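Local coordinates for ribosomal RNA processing protein 6 (Trypanosoma brucei brucei, PDB 4NLC) that probably trims RNA from its 3' end as a 3'-5' exoribonuclease of the nuclear exosome, acting in ribosomal RNA processing, at residues Q54-S65 with H224-Q235. The protein carries 1 engineered substitution. Residues are numbered along the deposited sequence; the frame is centred on the assembly and turned at random.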
loop_
_atom_site.group_PDB
_atom_site.type_symbol
_atom_site.label_atom_id
_atom_site.label_comp_id
_atom_site.label_asym_id
_atom_site.label_seq_id
_atom_site.Cartn_x
_atom_site.Cartn_y
_atom_site.Cartn_z
ATOM N N GLN A 54 -16.766 -17.342 15.079
ATOM C CA GLN A 54 -16.866 -16.009 14.470
ATOM C C GLN A 54 -18.215 -15.775 13.786
ATOM O O GLN A 54 -18.577 -14.626 13.562
ATOM C CB GLN A 54 -15.699 -15.737 13.490
ATOM C CG GLN A 54 -14.325 -15.722 14.154
ATOM C CD GLN A 54 -14.063 -14.535 15.048
ATOM O OE1 GLN A 54 -14.809 -13.563 15.080
ATOM N NE2 GLN A 54 -12.968 -14.573 15.778
ATOM N N LEU A 55 -18.952 -16.855 13.464
ATOM C CA LEU A 55 -20.241 -16.793 12.760
ATOM C C LEU A 55 -21.476 -16.788 13.680
ATOM O O LEU A 55 -22.599 -16.732 13.174
ATOM C CB LEU A 55 -20.331 -17.905 11.703
ATOM C CG LEU A 55 -19.123 -17.942 10.759
ATOM C CD1 LEU A 55 -18.818 -19.346 10.288
ATOM C CD2 LEU A 55 -19.241 -16.909 9.630
ATOM N N LEU A 56 -21.269 -16.759 15.017
ATOM C CA LEU A 56 -22.328 -16.685 16.036
ATOM C C LEU A 56 -22.669 -15.240 16.404
ATOM O O LEU A 56 -21.829 -14.343 16.264
ATOM C CB LEU A 56 -21.874 -17.397 17.328
ATOM C CG LEU A 56 -21.561 -18.886 17.256
ATOM C CD1 LEU A 56 -20.774 -19.312 18.460
ATOM C CD2 LEU A 56 -22.843 -19.713 17.124
ATOM N N LEU A 57 -23.874 -15.017 16.944
ATOM C CA LEU A 57 -24.257 -13.690 17.411
ATOM C C LEU A 57 -23.672 -13.526 18.817
ATOM O O LEU A 57 -24.001 -14.300 19.718
ATOM C CB LEU A 57 -25.786 -13.497 17.391
ATOM C CG LEU A 57 -26.297 -12.058 17.621
ATOM C CD1 LEU A 57 -26.160 -11.197 16.362
ATOM C CD2 LEU A 57 -27.748 -12.065 18.087
ATOM N N LYS A 58 -22.732 -12.576 18.966
ATOM C CA LYS A 58 -22.043 -12.295 20.219
ATOM C C LYS A 58 -22.123 -10.836 20.623
ATOM O O LYS A 58 -22.153 -9.954 19.759
ATOM C CB LYS A 58 -20.569 -12.732 20.141
ATOM C CG LYS A 58 -20.388 -14.220 20.437
ATOM C CD LYS A 58 -18.941 -14.680 20.417
ATOM C CE LYS A 58 -18.879 -16.185 20.302
ATOM N NZ LYS A 58 -17.558 -16.721 20.706
ATOM N N THR A 59 -22.122 -10.584 21.950
ATOM C CA THR A 59 -22.099 -9.243 22.524
ATOM C C THR A 59 -20.767 -8.607 22.126
ATOM O O THR A 59 -19.718 -9.275 22.093
ATOM C CB THR A 59 -22.249 -9.305 24.056
ATOM O OG1 THR A 59 -23.507 -9.903 24.371
ATOM C CG2 THR A 59 -22.176 -7.930 24.716
ATOM N N GLU A 60 -20.829 -7.325 21.795
ATOM C CA GLU A 60 -19.657 -6.560 21.389
ATOM C C GLU A 60 -18.722 -6.287 22.584
ATOM O O GLU A 60 -19.182 -6.180 23.727
ATOM C CB GLU A 60 -20.100 -5.253 20.707
ATOM C CG GLU A 60 -20.961 -4.347 21.578
ATOM C CD GLU A 60 -22.468 -4.524 21.560
ATOM O OE1 GLU A 60 -22.956 -5.582 21.101
ATOM O OE2 GLU A 60 -23.166 -3.603 22.040
ATOM N N THR A 61 -17.413 -6.207 22.314
ATOM C CA THR A 61 -16.385 -5.856 23.300
ATOM C C THR A 61 -16.015 -4.414 22.947
ATOM O O THR A 61 -15.462 -4.178 21.861
ATOM C CB THR A 61 -15.204 -6.817 23.237
ATOM O OG1 THR A 61 -15.662 -8.118 23.594
ATOM C CG2 THR A 61 -14.056 -6.397 24.140
ATOM N N PRO A 62 -16.394 -3.422 23.787
ATOM C CA PRO A 62 -16.099 -2.029 23.425
ATOM C C PRO A 62 -14.618 -1.703 23.452
ATOM O O PRO A 62 -13.841 -2.352 24.150
ATOM C CB PRO A 62 -16.930 -1.191 24.412
ATOM C CG PRO A 62 -17.784 -2.176 25.168
ATOM C CD PRO A 62 -17.077 -3.499 25.092
ATOM N N TYR A 63 -14.235 -0.735 22.627
ATOM C CA TYR A 63 -12.881 -0.218 22.506
ATOM C C TYR A 63 -12.442 0.325 23.869
ATOM O O TYR A 63 -13.270 0.746 24.680
ATOM C CB TYR A 63 -12.838 0.888 21.434
ATOM C CG TYR A 63 -13.822 2.021 21.667
ATOM C CD1 TYR A 63 -15.146 1.918 21.248
ATOM C CD2 TYR A 63 -13.427 3.196 22.302
ATOM C CE1 TYR A 63 -16.063 2.940 21.492
ATOM C CE2 TYR A 63 -14.337 4.225 22.547
ATOM C CZ TYR A 63 -15.650 4.102 22.117
ATOM O OH TYR A 63 -16.553 5.124 22.310
ATOM N N LEU A 64 -11.154 0.310 24.116
ATOM C CA LEU A 64 -10.602 0.764 25.388
ATOM C C LEU A 64 -10.443 2.284 25.396
ATOM O O LEU A 64 -10.646 2.941 24.372
ATOM C CB LEU A 64 -9.239 0.079 25.623
ATOM C CG LEU A 64 -9.197 -1.454 25.626
ATOM C CD1 LEU A 64 -7.861 -1.933 26.142
ATOM C CD2 LEU A 64 -10.305 -2.047 26.499
ATOM N N SER A 65 -10.121 2.849 26.557
ATOM C CA SER A 65 -9.873 4.277 26.639
ATOM C C SER A 65 -8.508 4.540 26.033
ATOM O O SER A 65 -7.547 3.800 26.324
ATOM C CB SER A 65 -9.847 4.732 28.091
ATOM O OG SER A 65 -9.251 6.014 28.173
ATOM N N HIS A 224 -7.428 1.049 16.750
ATOM C CA HIS A 224 -7.978 1.071 18.118
ATOM C C HIS A 224 -9.496 0.786 18.226
ATOM O O HIS A 224 -9.917 0.075 19.149
ATOM C CB HIS A 224 -7.629 2.401 18.782
ATOM C CG HIS A 224 -8.131 2.510 20.185
ATOM N ND1 HIS A 224 -7.399 2.032 21.246
ATOM C CD2 HIS A 224 -9.298 3.024 20.646
ATOM C CE1 HIS A 224 -8.135 2.267 22.321
ATOM N NE2 HIS A 224 -9.294 2.852 22.002
ATOM N N PHE A 225 -10.298 1.278 17.260
ATOM C CA PHE A 225 -11.756 1.082 17.296
ATOM C C PHE A 225 -12.267 -0.029 16.355
ATOM O O PHE A 225 -13.463 -0.337 16.364
ATOM C CB PHE A 225 -12.490 2.407 16.978
ATOM C CG PHE A 225 -11.961 3.633 17.696
ATOM C CD1 PHE A 225 -12.442 3.987 18.952
ATOM C CD2 PHE A 225 -11.025 4.462 17.093
ATOM C CE1 PHE A 225 -11.977 5.131 19.598
ATOM C CE2 PHE A 225 -10.527 5.577 17.764
ATOM C CZ PHE A 225 -11.036 5.928 18.990
ATOM N N LEU A 226 -11.372 -0.604 15.545
ATOM C CA LEU A 226 -11.722 -1.537 14.499
ATOM C C LEU A 226 -12.316 -2.862 14.985
ATOM O O LEU A 226 -13.221 -3.383 14.327
ATOM C CB LEU A 226 -10.541 -1.765 13.543
ATOM C CG LEU A 226 -10.884 -2.307 12.127
ATOM C CD1 LEU A 226 -12.042 -1.520 11.479
ATOM C CD2 LEU A 226 -9.665 -2.257 11.209
ATOM N N LEU A 227 -11.869 -3.400 16.123
ATOM C CA LEU A 227 -12.480 -4.656 16.593
ATOM C C LEU A 227 -13.894 -4.458 17.122
ATOM O O LEU A 227 -14.707 -5.347 16.949
ATOM C CB LEU A 227 -11.608 -5.403 17.594
ATOM C CG LEU A 227 -10.279 -5.926 17.061
ATOM C CD1 LEU A 227 -9.444 -6.474 18.195
ATOM C CD2 LEU A 227 -10.479 -6.936 15.950
ATOM N N TYR A 228 -14.205 -3.288 17.709
ATOM C CA TYR A 228 -15.582 -2.973 18.154
ATOM C C TYR A 228 -16.461 -2.822 16.931
ATOM O O TYR A 228 -17.574 -3.328 16.930
ATOM C CB TYR A 228 -15.647 -1.696 19.001
ATOM C CG TYR A 228 -17.062 -1.261 19.362
ATOM C CD1 TYR A 228 -17.801 -1.946 20.325
ATOM C CD2 TYR A 228 -17.646 -0.148 18.763
ATOM C CE1 TYR A 228 -19.088 -1.537 20.683
ATOM C CE2 TYR A 228 -18.941 0.264 19.103
ATOM C CZ TYR A 228 -19.652 -0.430 20.071
ATOM O OH TYR A 228 -20.910 -0.020 20.430
ATOM N N VAL A 229 -15.964 -2.111 15.900
ATOM C CA VAL A 229 -16.649 -1.881 14.614
ATOM C C VAL A 229 -16.959 -3.245 14.000
ATOM O O VAL A 229 -18.088 -3.496 13.574
ATOM C CB VAL A 229 -15.794 -0.958 13.681
ATOM C CG1 VAL A 229 -16.220 -1.062 12.216
ATOM C CG2 VAL A 229 -15.856 0.493 14.157
ATOM N N TYR A 230 -15.964 -4.144 14.027
ATOM C CA TYR A 230 -16.074 -5.520 13.545
ATOM C C TYR A 230 -17.265 -6.252 14.240
ATOM O O TYR A 230 -18.109 -6.820 13.556
ATOM C CB TYR A 230 -14.729 -6.258 13.783
ATOM C CG TYR A 230 -14.781 -7.757 13.587
ATOM C CD1 TYR A 230 -15.058 -8.307 12.334
ATOM C CD2 TYR A 230 -14.464 -8.627 14.626
ATOM C CE1 TYR A 230 -15.041 -9.687 12.126
ATOM C CE2 TYR A 230 -14.438 -10.013 14.430
ATOM C CZ TYR A 230 -14.734 -10.537 13.177
ATOM O OH TYR A 230 -14.774 -11.894 12.977
ATOM N N ASP A 231 -17.336 -6.192 15.585
ATOM C CA ASP A 231 -18.408 -6.791 16.395
ATOM C C ASP A 231 -19.792 -6.224 15.989
ATOM O O ASP A 231 -20.720 -6.985 15.733
ATOM C CB ASP A 231 -18.165 -6.523 17.892
ATOM C CG ASP A 231 -16.997 -7.226 18.545
ATOM O OD1 ASP A 231 -16.452 -8.166 17.939
ATOM O OD2 ASP A 231 -16.659 -6.867 19.685
ATOM N N ARG A 232 -19.894 -4.898 15.855
ATOM C CA ARG A 232 -21.129 -4.215 15.450
ATOM C C ARG A 232 -21.598 -4.566 14.021
ATOM O O ARG A 232 -22.799 -4.783 13.804
ATOM C CB ARG A 232 -20.983 -2.701 15.640
ATOM C CG ARG A 232 -20.921 -2.255 17.125
ATOM C CD ARG A 232 -22.244 -2.320 17.885
ATOM N NE ARG A 232 -23.304 -1.517 17.259
ATOM C CZ ARG A 232 -23.483 -0.210 17.438
ATOM N NH1 ARG A 232 -22.682 0.475 18.251
ATOM N NH2 ARG A 232 -24.463 0.421 16.808
ATOM N N LEU A 233 -20.649 -4.655 13.053
ATOM C CA LEU A 233 -20.978 -5.045 11.669
ATOM C C LEU A 233 -21.411 -6.512 11.587
ATOM O O LEU A 233 -22.313 -6.831 10.814
ATOM C CB LEU A 233 -19.821 -4.760 10.715
ATOM C CG LEU A 233 -19.514 -3.281 10.487
ATOM C CD1 LEU A 233 -18.204 -3.112 9.735
ATOM C CD2 LEU A 233 -20.645 -2.604 9.756
ATOM N N LYS A 234 -20.792 -7.394 12.409
ATOM C CA LYS A 234 -21.177 -8.814 12.495
ATOM C C LYS A 234 -22.631 -8.954 12.907
ATOM O O LYS A 234 -23.355 -9.711 12.274
ATOM C CB LYS A 234 -20.297 -9.584 13.499
ATOM C CG LYS A 234 -19.031 -10.130 12.871
ATOM C CD LYS A 234 -18.002 -10.583 13.897
ATOM C CE LYS A 234 -18.455 -11.628 14.881
ATOM N NZ LYS A 234 -17.300 -12.331 15.512
ATOM N N GLN A 235 -23.068 -8.196 13.929
ATOM C CA GLN A 235 -24.468 -8.218 14.410
ATOM C C GLN A 235 -25.440 -7.731 13.335
ATOM O O GLN A 235 -26.477 -8.350 13.147
ATOM C CB GLN A 235 -24.639 -7.400 15.694
ATOM C CG GLN A 235 -23.775 -7.903 16.841
ATOM C CD GLN A 235 -23.767 -6.961 18.016
ATOM O OE1 GLN A 235 -23.959 -5.751 17.889
ATOM N NE2 GLN A 235 -23.495 -7.494 19.183
HETATM O O HOH W 1 -19.054 -14.147 16.698
HETATM O O HOH W 2 -20.618 -9.561 17.391
HETATM O O HOH W 3 -16.949 -9.250 21.556
HETATM O O HOH W 4 -21.736 -1.391 22.582
HETATM O O HOH W 5 -9.481 -0.459 21.835
#
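Q235 reaches out from its helix and holds the loop 54-65 at two places. Its NE2 donates to the backbone O of K58 at 2.9 Å and to OE1 of E60 at 2.8 Å. The second bond is the straighter, at 161°, and meets the carboxylate oxygen nearly along its C-O axis; amide and carboxylate planes stand nearly perpendicular. One helical turn earlier, D231 OD2 takes the backbone N of T61 in an almost linear bond of 2.8 Å, on the anti side of the carboxylate. R117 forms a salt bridge with the other oxygen of D231, so both carboxylate oxygens are engaged. Q54 offers OE1 to the hydroxyl OH of Y230 at 2.7 Å, with the donor well above the amide plane. K234 NZ adds weak bonds to OE1 and O of Q54. Q54 NE2 is bonded to E92, and H224 donates through NE2 to the backbone O of L64 at 2.7 Å.

The helix 226-238 belongs to the DEDD-type 3'-5' exonuclease domain, which has an RNase H-like fold. The extended loop runs along this helix before entering strand 71-74, an edge strand of the domain's mixed sheet.

Y63, F225 and Y228 form an aromatic cluster. CG of Y63 sits between its backbone N and carbonyl carbon (chi1 55°), which turns the ring towards the helix start. F225 directs its edge at one face of Y63, with CD1 3.6 Å from CD2 of Y63. Y63 in turn points its edge at the face of Y228, a second edge-to-face pair, with planes at 73°. CD1 of Y228 also packs against P62, and CG of E60 lies 3.5 Å from CE1 of Y228.

Waters also bridge the two segments. One joins T59 O, T61 OG1 and D231 OD2. Another lies between E60 OE2 and Y228 OH; R232 NH1 donates to the same hydroxyl.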